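Local coordinates for probable csgAB operon transcriptional regulatory protein (PDB 5XP0), which is the master transcriptional regulator CsgD, needed to transcribe the csgAB operon for curli fimbriae and promoting biofilm formation, here as its receiver-like regulatory domain, at residues V63-M68 with D80-K85; E104-P109 with S144-H149. All coordinates share one frame; numbering follows the deposited sequence.

Contact 1 (V63-M68 with D80-K85)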
loop_
_atom_site.group_PDB
_atom_site.type_symbol
_atom_site.label_atom_id
_atom_site.label_comp_id
_atom_site.label_asym_id
_atom_site.label_seq_id
_atom_site.Cartn_x
_atom_site.Cartn_y
_atom_site.Cartn_z
ATOM N N VAL B 63 0.522 16.567 -0.260
ATOM C CA VAL B 63 1.383 15.452 -0.633
ATOM C C VAL B 63 1.482 14.514 0.551
ATOM O O VAL B 63 1.801 14.939 1.662
ATOM C CB VAL B 63 2.770 15.951 -1.046
ATOM C CG1 VAL B 63 3.679 14.797 -1.214
ATOM C CG2 VAL B 63 2.689 16.846 -2.318
ATOM N N LEU B 64 1.157 13.251 0.340
ATOM C CA LEU B 64 1.429 12.226 1.341
ATOM C C LEU B 64 2.626 11.434 0.856
ATOM O O LEU B 64 2.514 10.666 -0.099
ATOM C CB LEU B 64 0.238 11.311 1.550
ATOM C CG LEU B 64 -1.034 11.877 2.141
ATOM C CD1 LEU B 64 -2.079 10.738 2.307
ATOM C CD2 LEU B 64 -0.693 12.494 3.453
ATOM N N MET B 65 3.752 11.636 1.514
ATOM C CA MET B 65 5.065 11.133 1.088
ATOM C C MET B 65 5.381 9.861 1.857
ATOM O O MET B 65 5.603 9.918 3.070
ATOM C CB MET B 65 6.123 12.181 1.396
ATOM C CG MET B 65 7.557 11.725 1.131
ATOM S SD MET B 65 7.737 11.426 -0.598
ATOM C CE MET B 65 7.448 13.050 -1.286
ATOM N N ASP B 66 5.447 8.729 1.164
ATOM C CA ASP B 66 5.606 7.433 1.848
ATOM C C ASP B 66 7.061 7.197 2.272
ATOM O O ASP B 66 7.884 6.722 1.493
ATOM C CB ASP B 66 5.132 6.302 0.949
ATOM C CG ASP B 66 5.037 4.953 1.696
ATOM O OD1 ASP B 66 5.527 4.861 2.841
ATOM O OD2 ASP B 66 4.426 4.015 1.151
ATOM N N MET B 67 7.335 7.404 3.556
ATOM C CA MET B 67 8.688 7.302 4.072
ATOM C C MET B 67 9.219 5.876 4.040
ATOM O O MET B 67 10.430 5.685 4.001
ATOM C CB MET B 67 8.721 7.850 5.486
ATOM C CG MET B 67 8.527 9.321 5.506
ATOM S SD MET B 67 9.856 10.223 4.756
ATOM C CE MET B 67 11.124 9.938 5.958
ATOM N N MET B 68 8.357 4.870 4.018
ATOM C CA MET B 68 8.863 3.503 3.919
ATOM C C MET B 68 9.434 3.194 2.548
ATOM O O MET B 68 10.138 2.196 2.399
ATOM C CB MET B 68 7.750 2.499 4.192
ATOM C CG MET B 68 7.510 2.134 5.631
ATOM S SD MET B 68 6.156 0.920 5.724
ATOM C CE MET B 68 5.844 0.929 7.514
ATOM N N ASP B 80 14.142 18.342 -2.857
ATOM C CA ASP B 80 14.665 19.324 -3.810
ATOM C C ASP B 80 13.560 19.828 -4.738
ATOM O O ASP B 80 13.367 21.035 -4.885
ATOM C CB ASP B 80 15.812 18.705 -4.621
ATOM C CG ASP B 80 16.504 19.710 -5.562
ATOM O OD1 ASP B 80 16.328 20.927 -5.374
ATOM O OD2 ASP B 80 17.227 19.280 -6.485
ATOM N N ASN B 81 12.789 18.934 -5.356
ATOM C CA ASN B 81 11.861 19.475 -6.346
ATOM C C ASN B 81 10.557 19.979 -5.733
ATOM O O ASN B 81 9.941 20.877 -6.313
ATOM C CB ASN B 81 11.577 18.471 -7.457
ATOM C CG ASN B 81 11.151 17.169 -6.947
ATOM O OD1 ASN B 81 11.351 16.860 -5.780
ATOM N ND2 ASN B 81 10.533 16.378 -7.809
ATOM N N LEU B 82 10.154 19.517 -4.544
ATOM C CA LEU B 82 8.975 20.122 -3.930
ATOM C C LEU B 82 9.261 21.517 -3.380
ATOM O O LEU B 82 8.363 22.364 -3.355
ATOM C CB LEU B 82 8.414 19.200 -2.851
ATOM C CG LEU B 82 7.830 17.905 -3.408
ATOM C CD1 LEU B 82 7.415 16.942 -2.310
ATOM C CD2 LEU B 82 6.630 18.218 -4.251
ATOM N N SER B 83 10.509 21.817 -3.003
ATOM C CA SER B 83 10.838 23.166 -2.548
ATOM C C SER B 83 10.806 24.185 -3.686
ATOM O O SER B 83 10.572 25.376 -3.445
ATOM C CB SER B 83 12.215 23.192 -1.890
ATOM O OG SER B 83 13.220 22.939 -2.855
ATOM N N ARG B 84 11.003 23.751 -4.877
ATOM C CA ARG B 84 10.917 24.612 -6.018
ATOM C C ARG B 84 9.503 25.088 -6.190
ATOM O O ARG B 84 9.228 26.007 -6.898
ATOM C CB ARG B 84 11.291 23.843 -7.263
ATOM C CG ARG B 84 12.200 24.538 -8.207
ATOM C CD ARG B 84 13.407 23.685 -8.535
ATOM N NE ARG B 84 13.011 22.510 -9.295
ATOM C CZ ARG B 84 13.716 21.406 -9.341
ATOM N NH1 ARG B 84 14.865 21.324 -8.690
ATOM N NH2 ARG B 84 13.270 20.389 -10.044
ATOM N N LYS B 85 8.588 24.401 -5.561
ATOM C CA LYS B 85 7.213 24.698 -5.720
ATOM C C LYS B 85 6.697 25.487 -4.599
ATOM O O LYS B 85 7.439 25.934 -3.733
ATOM C CB LYS B 85 6.425 23.388 -5.840
#

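Contact 2 (E104-P109 with S144-H149)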
loop_
_atom_site.group_PDB
_atom_site.type_symbol
_atom_site.label_atom_id
_atom_site.label_comp_id
_atom_site.label_asym_id
_atom_site.label_seq_id
_atom_site.Cartn_x
_atom_site.Cartn_y
_atom_site.Cartn_z
ATOM N N GLU B 104 15.441 16.150 10.820
ATOM C CA GLU B 104 15.150 15.734 9.444
ATOM C C GLU B 104 13.751 16.152 9.024
ATOM O O GLU B 104 13.544 16.613 7.902
ATOM C CB GLU B 104 15.297 14.217 9.289
ATOM C CG GLU B 104 16.633 13.649 9.743
ATOM C CD GLU B 104 17.788 14.499 9.319
ATOM O OE1 GLU B 104 17.788 14.965 8.163
ATOM O OE2 GLU B 104 18.696 14.719 10.147
ATOM N N ILE B 105 12.772 15.976 9.902
ATOM C CA ILE B 105 11.425 16.431 9.592
ATOM C C ILE B 105 11.419 17.916 9.228
ATOM O O ILE B 105 10.801 18.328 8.239
ATOM C CB ILE B 105 10.505 16.140 10.779
ATOM C CG1 ILE B 105 10.325 14.646 10.919
ATOM C CG2 ILE B 105 9.185 16.852 10.610
ATOM C CD1 ILE B 105 9.847 14.220 12.281
ATOM N N GLU B 106 12.088 18.743 10.034
ATOM C CA GLU B 106 12.107 20.183 9.785
ATOM C C GLU B 106 12.668 20.521 8.421
ATOM O O GLU B 106 12.271 21.531 7.829
ATOM C CB GLU B 106 12.935 20.905 10.853
ATOM C CG GLU B 106 12.889 22.435 10.813
ATOM C CD GLU B 106 13.914 23.059 9.856
ATOM O OE1 GLU B 106 14.958 22.428 9.546
ATOM O OE2 GLU B 106 13.699 24.216 9.449
ATOM N N ASN B 107 13.615 19.724 7.925
ATOM C CA ASN B 107 14.212 20.039 6.630
ATOM C C ASN B 107 13.287 19.755 5.459
ATOM O O ASN B 107 13.596 20.161 4.339
ATOM C CB ASN B 107 15.511 19.261 6.453
ATOM C CG ASN B 107 16.707 20.160 6.488
ATOM O OD1 ASN B 107 17.127 20.685 5.459
ATOM N ND2 ASN B 107 17.241 20.386 7.677
ATOM N N TRP B 108 12.173 19.082 5.668
ATOM C CA TRP B 108 11.209 18.915 4.580
ATOM C C TRP B 108 10.550 20.254 4.260
ATOM O O TRP B 108 10.037 20.913 5.161
ATOM C CB TRP B 108 10.149 17.891 4.977
ATOM C CG TRP B 108 10.630 16.507 4.742
ATOM C CD1 TRP B 108 11.320 15.707 5.615
ATOM C CD2 TRP B 108 10.482 15.753 3.539
ATOM N NE1 TRP B 108 11.594 14.491 5.025
ATOM C CE2 TRP B 108 11.097 14.497 3.750
ATOM C CE3 TRP B 108 9.887 16.010 2.310
ATOM C CZ2 TRP B 108 11.134 13.519 2.775
ATOM C CZ3 TRP B 108 9.943 15.041 1.339
ATOM C CH2 TRP B 108 10.544 13.803 1.582
ATOM N N PRO B 109 10.475 20.664 3.000
ATOM C CA PRO B 109 9.771 21.914 2.702
ATOM C C PRO B 109 8.278 21.728 2.888
ATOM O O PRO B 109 7.748 20.630 2.725
ATOM C CB PRO B 109 10.137 22.200 1.243
ATOM C CG PRO B 109 10.380 20.846 0.657
ATOM C CD PRO B 109 11.008 20.029 1.787
ATOM N N SER B 144 6.421 22.037 18.984
ATOM C CA SER B 144 7.233 22.988 19.738
ATOM C C SER B 144 8.634 23.088 19.155
ATOM O O SER B 144 9.186 24.194 19.027
ATOM C CB SER B 144 7.320 22.603 21.218
ATOM O OG SER B 144 8.106 23.583 21.923
ATOM N N TYR B 145 9.224 21.951 18.794
ATOM C CA TYR B 145 10.519 21.976 18.126
ATOM C C TYR B 145 10.459 22.823 16.871
ATOM O O TYR B 145 11.329 23.662 16.630
ATOM C CB TYR B 145 10.961 20.559 17.766
ATOM C CG TYR B 145 12.249 20.531 16.960
ATOM C CD1 TYR B 145 13.496 20.578 17.587
ATOM C CD2 TYR B 145 12.215 20.478 15.572
ATOM C CE1 TYR B 145 14.672 20.537 16.841
ATOM C CE2 TYR B 145 13.380 20.437 14.819
ATOM C CZ TYR B 145 14.602 20.470 15.455
ATOM O OH TYR B 145 15.739 20.447 14.689
ATOM N N LEU B 146 9.427 22.624 16.059
ATOM C CA LEU B 146 9.370 23.328 14.789
ATOM C C LEU B 146 9.138 24.814 15.007
ATOM O O LEU B 146 9.684 25.641 14.272
ATOM C CB LEU B 146 8.292 22.731 13.877
ATOM C CG LEU B 146 8.549 21.298 13.371
ATOM C CD1 LEU B 146 7.338 20.763 12.600
ATOM C CD2 LEU B 146 9.825 21.262 12.530
ATOM N N ILE B 147 8.338 25.176 16.013
ATOM C CA ILE B 147 8.002 26.586 16.196
ATOM C C ILE B 147 9.213 27.368 16.675
ATOM O O ILE B 147 9.404 28.529 16.291
ATOM C CB ILE B 147 6.810 26.741 17.161
ATOM C CG1 ILE B 147 5.543 26.316 16.447
ATOM C CG2 ILE B 147 6.693 28.159 17.688
ATOM C CD1 ILE B 147 4.323 26.189 17.302
ATOM N N THR B 148 9.975 26.779 17.541
ATOM C CA THR B 148 11.051 27.465 18.129
ATOM C C THR B 148 12.556 27.228 17.744
ATOM O O THR B 148 13.324 27.202 18.601
ATOM C CB THR B 148 10.924 27.270 19.669
ATOM O OG1 THR B 148 11.502 26.050 19.966
ATOM C CG2 THR B 148 9.618 27.250 20.210
ATOM N N HIS B 149 13.096 27.088 16.535
ATOM C CA HIS B 149 12.551 27.096 15.213
ATOM C C HIS B 149 12.912 25.810 14.518
ATOM O O HIS B 149 14.003 25.629 14.011
ATOM C CB HIS B 149 13.193 28.219 14.432
#

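Contact 1 (V63-M68 with D80-K85)
Met65 and Val63, two residues apart on strand 61-66, both direct their side chains at Leu82 near the end of helix 72-83. The methyl CD1 of Leu82 does the touching for the helix, lying 4.0 Å from Met65 CE and 4.4 Å from Val63 CG1. Leu82 CG stands opposite its carbonyl carbon (chi1 -67°), and from there the CD1 branch reaches both strand side chains. Met65 starts with CG anti to its backbone N (chi1 174°) and then bends at both following torsions, which turns its end, CE, to the helix; its chain and that of Leu82 meet at a slant, end to end at their methyls. Ile23 of the neighbouring strand touches both Val63 and Met65, and Trp78 of the same helix also packs on Met65.

At the strand's end Asp66 OD1 takes the N-H of Met68 in an Asx turn, while OD2 is hydrogen-bonded by Thr24 OG1 of its own chain and by Gln29 NE2 of the second subunit.

This is the strand-to-helix step of a beta-alpha-beta unit in the CheY-like fold. All three touching residues are buried and meet through methyl carbons, which implies that helix and sheet are held here by dispersion and the exclusion of water.

Contact 2 (E104-P109 with S144-H149)
The last helix of this regulatory fragment, 140-147, packs against helix 102-107 of the receiver-like fold, a small helix-to-helix contact at the surface of the domain that centres on Glu106 and Leu146. Their CA atoms lie 6.5 Å apart, the closest CA pair of the two segments. Glu106 offers the carbon part of its side chain: CB sits 3.6 Å from Leu146 CD2, and CG lies 3.7 Å from the same methyl. CD2 is thus the branch of Leu146 that reaches the other helix.

Tyr145 comes in beside it, meeting the same methylene with its edge. Glu106 CB stands near the ring plane, 4.0 Å from Tyr145 CE2, so the ring face is not what meets the glutamate. The first torsion of Tyr145 is extended (chi1 175°), which carries its ring toward helix 102-107. Glu106 begins in the same way but bends at chi2 (-86°), turning its carboxylate aside while CB and CG remain against Leu146. The contact between the helices is therefore made by carbon atoms, although one of its three residues is acidic.

Beyond these residues helix 140-147 comes to its end. The carbonyl O of Ser144 receives both the backbone N and the hydroxyl OG1 of Thr148, each at 3.1 Å and from opposite faces of the carbonyl plane. Thr148 is the first residue to leave helical backbone angles.

Around the contact, Leu146 also packs on Phe138 in the loop preceding its helix. Ile105 rests on Ile111 and Val114 of the edge strand 111-114, and Trp108 is buried against strand 90-94 and helix 72-83, tying helix 102-107 to the sheet while helix 140-147 lies on its outer side.

Contact 1 closes before contact 2 opens along the chain, and their centres are about 15 Å apart. The centre of the first lies about 8 Å from the centre of the chain, between the middle strand of the five-stranded parallel sheet and helix 72-83; that of the second lies about 15 Å from the same point, where helix 140-147 meets helix 102-107. They touch through the turn after helix 102-107: Trp108 CH2 is 3.7 Å from Met65 CG, and Pro109 CG is 3.8 Å from Ser83 N. By this side-chain and backbone packing, Trp108 and Pro109 join contact 1 to the chain that, two residues before Trp108, carries Glu106 of contact 2.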